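PDB 3QGM: p-nitrophenyl phosphatase (Pho2) from Archaeoglobus fulgidus, which probably hydrolyses phosphate esters as a metal-dependent phosphatase of the haloacid dehalogenase (HAD) superfamily, and binds calcium in the crystal. Local coordinates for residues N90-T95 against E111-D116; T96-L101 against G124-I129; A149-R154 against P164-I169. All coordinates share one frame; numbering follows the deposited sequence. Where two conformers were deposited one is given.

Interaction 1 (N90-T95 against E111-D116); sequences NAKVFT and EIVDYD
Three backbone hydrogen bonds pair the two segments as parallel strands: E111 N donates to A91 O, V93 N to E111 O, and V113 N to V93 O, the last two at 2.8 Å. All run close to straight, with N-H...O angles of 167 to 176°. K92 CA and I112 CA add CA-H...O contacts to E111 O and V93 O. Among the polar side chains, K92 and E111 lie side by side on one face of the sheet. K92 NZ stays 4.1 Å from E111 OE1, beyond a salt bridge, though the opposite charges probably still attract.

V113 CG2 meets K92 CB at 3.7 Å beside the charged pair, while on the other face V93 CG2 presses on I112 CD1 at 3.3 Å, tighter than usual for two methyl groups.

Aromatic contact follows at F94. With CG anti to the backbone N (chi1 168°), its ring lies beneath Y115 CB, which sits 3.8 Å from the ring centroid almost on the normal, a CH-pi contact. V113 O approaches the ring edge in plane, 3.7 Å from F94 CD1. F94 also packs on L133 and K136 of helix 131-143. Replacing F94 by alanine would probably leave Y115 CB without its aromatic platform and open a gap against that helix. The Y115 hydroxyl bonds R139 of the same helix.

Strand 92-95, helix 99-107 and strand 111-112 form a beta-alpha-beta unit, with 111-112 as the outermost strand at this end of a five-stranded parallel sheet.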
loop_
_atom_site.group_PDB
_atom_site.type_symbol
_atom_site.label_atom_id
_atom_site.label_comp_id
_atom_site.label_asym_id
_atom_site.label_seq_id
_atom_site.Cartn_x
_atom_site.Cartn_y
_atom_site.Cartn_z
ATOM N N ASN A 90 7.253 -28.105 8.618
ATOM C CA ASN A 90 6.819 -28.316 7.238
ATOM C C ASN A 90 5.572 -27.559 6.884
ATOM O O ASN A 90 4.811 -28.014 6.052
ATOM C CB ASN A 90 6.612 -29.806 6.941
ATOM C CG ASN A 90 7.714 -30.663 7.514
ATOM O OD1 ASN A 90 7.441 -31.595 8.272
ATOM N ND2 ASN A 90 8.978 -30.348 7.173
ATOM N N ALA A 91 5.360 -26.401 7.472
ATOM C CA ALA A 91 4.178 -25.601 7.112
ATOM C C ALA A 91 4.194 -25.240 5.617
ATOM O O ALA A 91 5.271 -25.094 5.018
ATOM C CB ALA A 91 4.070 -24.343 7.981
ATOM N N LYS A 92 2.999 -25.142 5.044
ATOM C CA LYS A 92 2.796 -24.736 3.655
ATOM C C LYS A 92 2.698 -23.196 3.650
ATOM O O LYS A 92 1.868 -22.608 4.349
ATOM C CB LYS A 92 1.503 -25.330 3.065
ATOM C CG LYS A 92 1.421 -26.861 2.932
ATOM C CD LYS A 92 0.033 -27.204 2.279
ATOM C CE LYS A 92 -0.245 -28.674 2.214
ATOM N NZ LYS A 92 0.202 -29.274 3.479
ATOM N N VAL A 93 3.580 -22.570 2.890
ATOM C CA VAL A 93 3.755 -21.146 2.863
ATOM C C VAL A 93 3.636 -20.590 1.435
ATOM O O VAL A 93 4.026 -21.247 0.448
ATOM C CB VAL A 93 5.131 -20.729 3.482
ATOM C CG1 VAL A 93 5.316 -21.315 4.864
ATOM C CG2 VAL A 93 6.312 -21.151 2.603
ATOM N N PHE A 94 3.079 -19.383 1.350
ATOM C CA PHE A 94 3.085 -18.546 0.149
ATOM C C PHE A 94 3.769 -17.243 0.545
ATOM O O PHE A 94 3.485 -16.665 1.615
ATOM C CB PHE A 94 1.678 -18.298 -0.363
ATOM C CG PHE A 94 1.611 -17.217 -1.405
ATOM C CD1 PHE A 94 1.907 -17.494 -2.716
ATOM C CD2 PHE A 94 1.339 -15.923 -1.047
ATOM C CE1 PHE A 94 1.879 -16.507 -3.668
ATOM C CE2 PHE A 94 1.331 -14.918 -1.979
ATOM C CZ PHE A 94 1.609 -15.217 -3.310
ATOM N N THR A 95 4.723 -16.833 -0.269
ATOM C CA THR A 95 5.481 -15.611 -0.034
ATOM C C THR A 95 5.436 -14.615 -1.209
ATOM O O THR A 95 5.339 -15.021 -2.367
ATOM C CB THR A 95 6.912 -15.927 0.312
ATOM O OG1 THR A 95 7.557 -14.729 0.698
ATOM C CG2 THR A 95 7.652 -16.579 -0.931
ATOM N N GLU A 111 7.245 -25.798 2.988
ATOM C CA GLU A 111 6.798 -26.173 1.655
ATOM C C GLU A 111 6.160 -24.975 0.965
ATOM O O GLU A 111 5.168 -24.434 1.471
ATOM C CB GLU A 111 5.766 -27.299 1.772
ATOM C CG GLU A 111 5.212 -27.800 0.435
ATOM C CD GLU A 111 4.145 -28.905 0.563
ATOM O OE1 GLU A 111 3.876 -29.386 1.682
ATOM O OE2 GLU A 111 3.550 -29.273 -0.472
ATOM N N ILE A 112 6.697 -24.593 -0.195
ATOM C CA ILE A 112 6.220 -23.452 -0.941
ATOM C C ILE A 112 5.035 -23.833 -1.805
ATOM O O ILE A 112 5.149 -24.681 -2.697
ATOM C CB ILE A 112 7.302 -22.820 -1.822
ATOM C CG1 ILE A 112 8.604 -22.570 -1.042
ATOM C CG2 ILE A 112 6.803 -21.471 -2.439
ATOM C CD1 ILE A 112 8.450 -21.594 0.086
ATOM N N VAL A 113 3.876 -23.221 -1.556
ATOM C CA VAL A 113 2.682 -23.585 -2.292
ATOM C C VAL A 113 1.974 -22.359 -2.876
ATOM O O VAL A 113 2.384 -21.197 -2.667
ATOM C CB VAL A 113 1.726 -24.396 -1.375
ATOM C CG1 VAL A 113 2.438 -25.692 -0.909
ATOM C CG2 VAL A 113 1.283 -23.552 -0.160
ATOM N N ASP A 114 0.889 -22.619 -3.589
ATOM C CA ASP A 114 0.087 -21.548 -4.169
ATOM C C ASP A 114 -0.617 -20.817 -3.045
ATOM O O ASP A 114 -0.785 -21.353 -1.956
ATOM C CB ASP A 114 -0.947 -22.119 -5.141
ATOM C CG ASP A 114 -0.322 -22.882 -6.274
ATOM O OD1 ASP A 114 0.886 -22.689 -6.534
ATOM O OD2 ASP A 114 -1.030 -23.677 -6.916
ATOM N N TYR A 115 -1.025 -19.580 -3.322
ATOM C CA TYR A 115 -1.621 -18.702 -2.324
ATOM C C TYR A 115 -2.885 -19.287 -1.702
ATOM O O TYR A 115 -3.135 -19.073 -0.527
ATOM C CB TYR A 115 -1.926 -17.311 -2.926
ATOM C CG TYR A 115 -3.102 -17.266 -3.898
ATOM C CD1 TYR A 115 -2.929 -17.477 -5.274
ATOM C CD2 TYR A 115 -4.386 -17.058 -3.441
ATOM C CE1 TYR A 115 -4.035 -17.434 -6.163
ATOM C CE2 TYR A 115 -5.468 -17.033 -4.312
ATOM C CZ TYR A 115 -5.287 -17.208 -5.658
ATOM O OH TYR A 115 -6.388 -17.179 -6.463
ATOM N N ASP A 116 -3.643 -20.072 -2.464
ATOM C CA ASP A 116 -4.885 -20.678 -1.993
ATOM C C ASP A 116 -4.686 -21.977 -1.229
ATOM O O ASP A 116 -5.635 -22.520 -0.710
ATOM C CB ASP A 116 -5.885 -20.892 -3.172
ATOM C CG ASP A 116 -5.265 -21.694 -4.364
ATOM O OD1 ASP A 116 -4.087 -22.082 -4.267
ATOM O OD2 ASP A 116 -5.947 -21.922 -5.393
#

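Interaction 2 (T96-L101 against G124-I129); sequences TGEEGL and GSNRKI
E98 reaches over the loop 124-129, its CG lying 3.5 Å from S125 O and 3.6 Å from N126 OD1, and its carboxylate plane turned 57° from the N126 amide. CG stands anti to the carbonyl carbon (chi1 -65°) and the chain runs on extended, which brings E98 OE2 to R127 N at 2.7 Å. That bond is nearly straight and uses the anti side of the carboxylate, slightly out of its plane. Water 2 donates to the same oxygen, so E98 OE2 is gripped by two donors. Water 1 accepts from E98 N, whereas its apparent bond to S125 O is too short to be other than doubtful.

N126 is held at both ends of its amide. N126 ND2 donates to T96 O at 2.7 Å, with the acceptor close to the amide plane, while its OD1 accepts from K128 N in an Asx turn. These two bonds fix the rotation of the amide and join the type I turn 126-129 to the T96 backbone. T96 in turn gives its hydroxyl proton to G124 O, with T96 OG1 and G124 O 2.9 Å apart.

The two glycines bring the chains close, with G97 CA 3.6 Å from G124 O. L101 CD2 lies 4.1 Å from G124 CA, and a side chain on either glycine would run into this methyl.

E98 is the N-cap residue of helix 99-107, so the contact joins the start of that helix to the loop leading from strand 120-123 into helix 131-143. T96 packs on A137 of the latter and on I169 of helix 167-177, while F131 of the second subunit packs on R127 and I129.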
loop_
_atom_site.group_PDB
_atom_site.type_symbol
_atom_site.label_atom_id
_atom_site.label_comp_id
_atom_site.label_asym_id
_atom_site.label_seq_id
_atom_site.Cartn_x
_atom_site.Cartn_y
_atom_site.Cartn_z
ATOM N N THR A 96 5.495 -13.318 -0.882
ATOM C CA THR A 96 5.607 -12.255 -1.872
ATOM C C THR A 96 7.091 -11.970 -2.172
ATOM O O THR A 96 7.411 -11.151 -3.025
ATOM C CB THR A 96 4.983 -10.932 -1.381
ATOM O OG1 THR A 96 5.641 -10.499 -0.180
ATOM C CG2 THR A 96 3.492 -11.080 -1.094
ATOM N N GLY A 97 7.979 -12.682 -1.478
ATOM C CA GLY A 97 9.361 -12.272 -1.357
ATOM C C GLY A 97 10.249 -12.771 -2.466
ATOM O O GLY A 97 9.805 -13.445 -3.375
ATOM N N GLU A 98 11.508 -12.366 -2.402
ATOM C CA GLU A 98 12.490 -12.685 -3.443
ATOM C C GLU A 98 13.199 -14.038 -3.181
ATOM O O GLU A 98 12.893 -14.741 -2.205
ATOM C CB GLU A 98 13.529 -11.571 -3.500
ATOM C CG GLU A 98 12.960 -10.217 -3.940
ATOM C CD GLU A 98 14.022 -9.270 -4.390
ATOM O OE1 GLU A 98 15.200 -9.685 -4.411
ATOM O OE2 GLU A 98 13.684 -8.102 -4.686
ATOM N N GLU A 99 14.155 -14.384 -4.030
ATOM C CA GLU A 99 14.751 -15.726 -3.961
ATOM C C GLU A 99 15.443 -16.077 -2.652
ATOM O O GLU A 99 15.423 -17.211 -2.243
ATOM C CB GLU A 99 15.709 -15.950 -5.140
ATOM C CG GLU A 99 14.985 -15.697 -6.390
ATOM C CD GLU A 99 15.447 -16.488 -7.536
ATOM O OE1 GLU A 99 16.672 -16.611 -7.726
ATOM O OE2 GLU A 99 14.545 -16.959 -8.251
ATOM N N GLY A 100 16.068 -15.117 -2.026
ATOM C CA GLY A 100 16.750 -15.367 -0.782
ATOM C C GLY A 100 15.810 -15.670 0.364
ATOM O O GLY A 100 16.168 -16.434 1.267
ATOM N N LEU A 101 14.603 -15.091 0.350
ATOM C CA LEU A 101 13.611 -15.473 1.334
ATOM C C LEU A 101 13.079 -16.880 1.078
ATOM O O LEU A 101 13.001 -17.710 2.010
ATOM C CB LEU A 101 12.481 -14.482 1.376
ATOM C CG LEU A 101 11.349 -14.800 2.332
ATOM C CD1 LEU A 101 11.821 -15.061 3.783
ATOM C CD2 LEU A 101 10.327 -13.628 2.289
ATOM N N GLY A 124 7.602 -10.410 2.254
ATOM C CA GLY A 124 8.912 -9.793 2.191
ATOM C C GLY A 124 8.937 -8.915 0.927
ATOM O O GLY A 124 8.154 -9.132 -0.007
ATOM N N SER A 125 9.836 -7.933 0.916
ATOM C CA SER A 125 10.016 -7.075 -0.226
ATOM C C SER A 125 10.325 -7.849 -1.489
ATOM O O SER A 125 10.975 -8.901 -1.420
ATOM C CB SER A 125 11.153 -6.105 0.021
ATOM O OG SER A 125 11.047 -5.067 -0.908
ATOM N N ASN A 126 9.879 -7.330 -2.625
ATOM C CA ASN A 126 10.176 -7.918 -3.939
ATOM C C ASN A 126 10.289 -6.858 -5.038
ATOM O O ASN A 126 9.280 -6.187 -5.400
ATOM C CB ASN A 126 9.065 -8.904 -4.290
ATOM C CG ASN A 126 9.459 -9.873 -5.365
ATOM O OD1 ASN A 126 10.288 -9.563 -6.212
ATOM N ND2 ASN A 126 8.838 -11.045 -5.363
ATOM N N ARG A 127 11.486 -6.760 -5.627
ATOM C CA ARG A 127 11.759 -5.824 -6.692
ATOM C C ARG A 127 10.950 -6.206 -7.948
ATOM O O ARG A 127 10.773 -5.421 -8.843
ATOM C CB ARG A 127 13.286 -5.828 -6.973
ATOM C CG ARG A 127 13.832 -4.584 -7.665
ATOM C CD ARG A 127 15.373 -4.628 -7.744
ATOM N NE ARG A 127 15.864 -5.835 -8.408
ATOM C CZ ARG A 127 15.831 -6.053 -9.720
ATOM N NH1 ARG A 127 15.313 -5.143 -10.550
ATOM N NH2 ARG A 127 16.307 -7.202 -10.205
ATOM N N LYS A 128 10.443 -7.436 -7.981
ATOM C CA LYS A 128 9.611 -7.938 -9.056
ATOM C C LYS A 128 8.124 -7.947 -8.676
ATOM O O LYS A 128 7.311 -8.639 -9.316
ATOM C CB LYS A 128 10.090 -9.324 -9.487
ATOM C CG LYS A 128 11.376 -9.284 -10.293
ATOM C CD LYS A 128 11.811 -10.704 -10.823
ATOM C CE LYS A 128 13.038 -10.638 -11.821
ATOM N NZ LYS A 128 14.361 -11.123 -11.243
ATOM N N ILE A 129 7.765 -7.159 -7.655
ATOM C CA ILE A 129 6.375 -7.091 -7.228
ATOM C C ILE A 129 5.534 -6.607 -8.412
ATOM O O ILE A 129 5.938 -5.726 -9.193
ATOM C CB ILE A 129 6.191 -6.182 -5.939
ATOM C CG1 ILE A 129 4.790 -6.322 -5.342
ATOM C CG2 ILE A 129 6.417 -4.748 -6.231
ATOM C CD1 ILE A 129 4.514 -7.630 -4.731
HETATM O O HOH W 1 11.804 -10.786 -0.152
HETATM O O HOH W 2 13.263 -6.073 -2.495
#

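Interaction 3 (A149-R154 against P164-I169); sequences ATNPDR and PGTGMI
Side-chain hydrogen bonding centres on N151 OD1, which accepts from T166 OG1 at 2.8 Å and from T150 OG1 within its own segment. With CG lodged between the backbone N and the carbonyl carbon (chi1 66°), the N151 amide reaches T166 while its ND2 donates in plane to D153 OD2, using the anti lone pair. These bonds at both ends fix the amide. Water 3 accepts from N151 ND2 and T166 N.

Two backbone hydrogen bonds join the segments. G167 N donates to D153 O and G165 N to R154 O, each at 2.8 Å, both donors standing above the carbonyl plane. A side chain on G165 or G167 would clash with D153 O. T166 CG2 lies 3.3 Å from N151 O, a buried carbonyl oxygen with no hydrogen-bond partner in the model.

D153 OD2 is also bonded to N48, and the side chain of D153 is about 8 Å from the bound calcium ion. The contact ties the loop between strands 146-149 and 155-158 to the segment leading into helix 167-177, while R154 NE hydrogen-bonds W175 O of the second subunit and R154 makes a cation-pi contact with the same residue.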
loop_
_atom_site.group_PDB
_atom_site.type_symbol
_atom_site.label_atom_id
_atom_site.label_comp_id
_atom_site.label_asym_id
_atom_site.label_seq_id
_atom_site.Cartn_x
_atom_site.Cartn_y
_atom_site.Cartn_z
ATOM N N ALA A 149 5.433 -11.034 8.513
ATOM C CA ALA A 149 6.270 -10.150 7.697
ATOM C C ALA A 149 7.723 -10.231 8.187
ATOM O O ALA A 149 7.999 -10.318 9.375
ATOM C CB ALA A 149 5.757 -8.716 7.730
ATOM N N THR A 150 8.640 -10.210 7.236
ATOM C CA THR A 150 10.053 -10.287 7.506
ATOM C C THR A 150 10.548 -9.084 8.291
ATOM O O THR A 150 11.346 -9.203 9.238
ATOM C CB THR A 150 10.830 -10.404 6.160
ATOM O OG1 THR A 150 10.428 -9.343 5.269
ATOM C CG2 THR A 150 10.548 -11.754 5.465
ATOM N N ASN A 151 10.064 -7.915 7.907
ATOM C CA ASN A 151 10.533 -6.673 8.496
ATOM C C ASN A 151 9.510 -5.550 8.215
ATOM O O ASN A 151 8.733 -5.675 7.258
ATOM C CB ASN A 151 11.910 -6.290 7.911
ATOM C CG ASN A 151 11.860 -5.957 6.453
ATOM O OD1 ASN A 151 11.519 -6.809 5.627
ATOM N ND2 ASN A 151 12.291 -4.741 6.100
ATOM N N PRO A 152 9.494 -4.481 9.042
ATOM C CA PRO A 152 8.498 -3.411 8.821
ATOM C C PRO A 152 8.930 -2.225 7.988
ATOM O O PRO A 152 8.093 -1.355 7.728
ATOM C CB PRO A 152 8.191 -2.905 10.220
ATOM C CG PRO A 152 9.503 -3.217 11.038
ATOM C CD PRO A 152 10.180 -4.377 10.339
ATOM N N ASP A 153 10.194 -2.185 7.562
ATOM C CA ASP A 153 10.797 -0.979 7.048
ATOM C C ASP A 153 9.988 -0.463 5.829
ATOM O O ASP A 153 9.641 -1.211 4.927
ATOM C CB ASP A 153 12.266 -1.225 6.700
ATOM C CG ASP A 153 13.083 -1.731 7.922
ATOM O OD1 ASP A 153 13.544 -0.875 8.708
ATOM O OD2 ASP A 153 13.112 -2.972 8.186
ATOM N N ARG A 154 9.665 0.817 5.852
ATOM C CA ARG A 154 8.816 1.409 4.858
ATOM C C ARG A 154 9.529 1.776 3.569
ATOM O O ARG A 154 9.032 1.443 2.517
ATOM C CB ARG A 154 8.181 2.643 5.452
ATOM C CG ARG A 154 7.018 2.289 6.333
ATOM C CD ARG A 154 6.685 3.397 7.268
ATOM N NE ARG A 154 5.524 3.025 8.059
ATOM C CZ ARG A 154 5.545 2.224 9.123
ATOM N NH1 ARG A 154 6.691 1.685 9.567
ATOM N NH2 ARG A 154 4.407 1.942 9.752
ATOM N N PRO A 164 10.673 1.675 -2.250
ATOM C CA PRO A 164 9.789 1.001 -1.276
ATOM C C PRO A 164 10.518 -0.146 -0.555
ATOM O O PRO A 164 11.300 -0.847 -1.161
ATOM C CB PRO A 164 8.690 0.375 -2.152
ATOM C CG PRO A 164 8.703 1.147 -3.394
ATOM C CD PRO A 164 10.109 1.625 -3.619
ATOM N N GLY A 165 10.233 -0.335 0.713
ATOM C CA GLY A 165 10.690 -1.539 1.425
ATOM C C GLY A 165 9.480 -2.416 1.641
ATOM O O GLY A 165 8.461 -2.223 1.038
ATOM N N THR A 166 9.616 -3.376 2.525
ATOM C CA THR A 166 8.620 -4.379 2.772
ATOM C C THR A 166 7.318 -3.776 3.302
ATOM O O THR A 166 6.228 -4.315 3.072
ATOM C CB THR A 166 9.162 -5.384 3.795
ATOM O OG1 THR A 166 10.351 -5.983 3.256
ATOM C CG2 THR A 166 8.081 -6.439 4.114
ATOM N N GLY A 167 7.437 -2.636 3.976
ATOM C CA GLY A 167 6.271 -1.952 4.526
ATOM C C GLY A 167 5.298 -1.481 3.465
ATOM O O GLY A 167 4.125 -1.217 3.734
HETATM N N MSE A 168 5.774 -1.384 2.237
HETATM C CA MSE A 168 4.884 -1.081 1.169
HETATM C C MSE A 168 3.783 -2.136 1.008
HETATM O O MSE A 168 2.591 -1.781 0.800
HETATM C CB MSE A 168 5.616 -0.933 -0.134
HETATM C CG MSE A 168 4.713 -0.296 -1.129
HETATM SE SE MSE A 168 3.976 -1.678 -2.180
HETATM C CE MSE A 168 5.477 -1.446 -3.410
ATOM N N ILE A 169 4.178 -3.407 1.076
ATOM C CA ILE A 169 3.238 -4.506 0.891
ATOM C C ILE A 169 2.362 -4.551 2.163
ATOM O O ILE A 169 1.154 -4.648 2.095
ATOM C CB ILE A 169 3.933 -5.869 0.622
ATOM C CG1 ILE A 169 4.733 -5.812 -0.702
ATOM C CG2 ILE A 169 2.896 -6.973 0.585
ATOM C CD1 ILE A 169 5.680 -6.954 -0.927
HETATM O O HOH W 3 12.777 -3.367 3.345
#

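How the interactions relate
From the N terminus, interaction 1 closes first, bringing strand 111-112 back beside strand 92-95 after helix 99-107. Interaction 2 crosses it: residues 96-101 lie inside the loop that interaction 1 closes, whereas 124-129 come after it, beyond strand 120-123. The two touch where T95 OG1 meets L101 CD2. Interaction 3 follows in series, closing the hairpin of strands 155-158 and 161-164. It meets interaction 2 through S125 and T166, and through G124 and T96 against I169. The three contacts join the edge of the five-stranded parallel sheet, the loops at its strand ends and helix 167-177, with interactions 2 and 3 both reaching the second subunit.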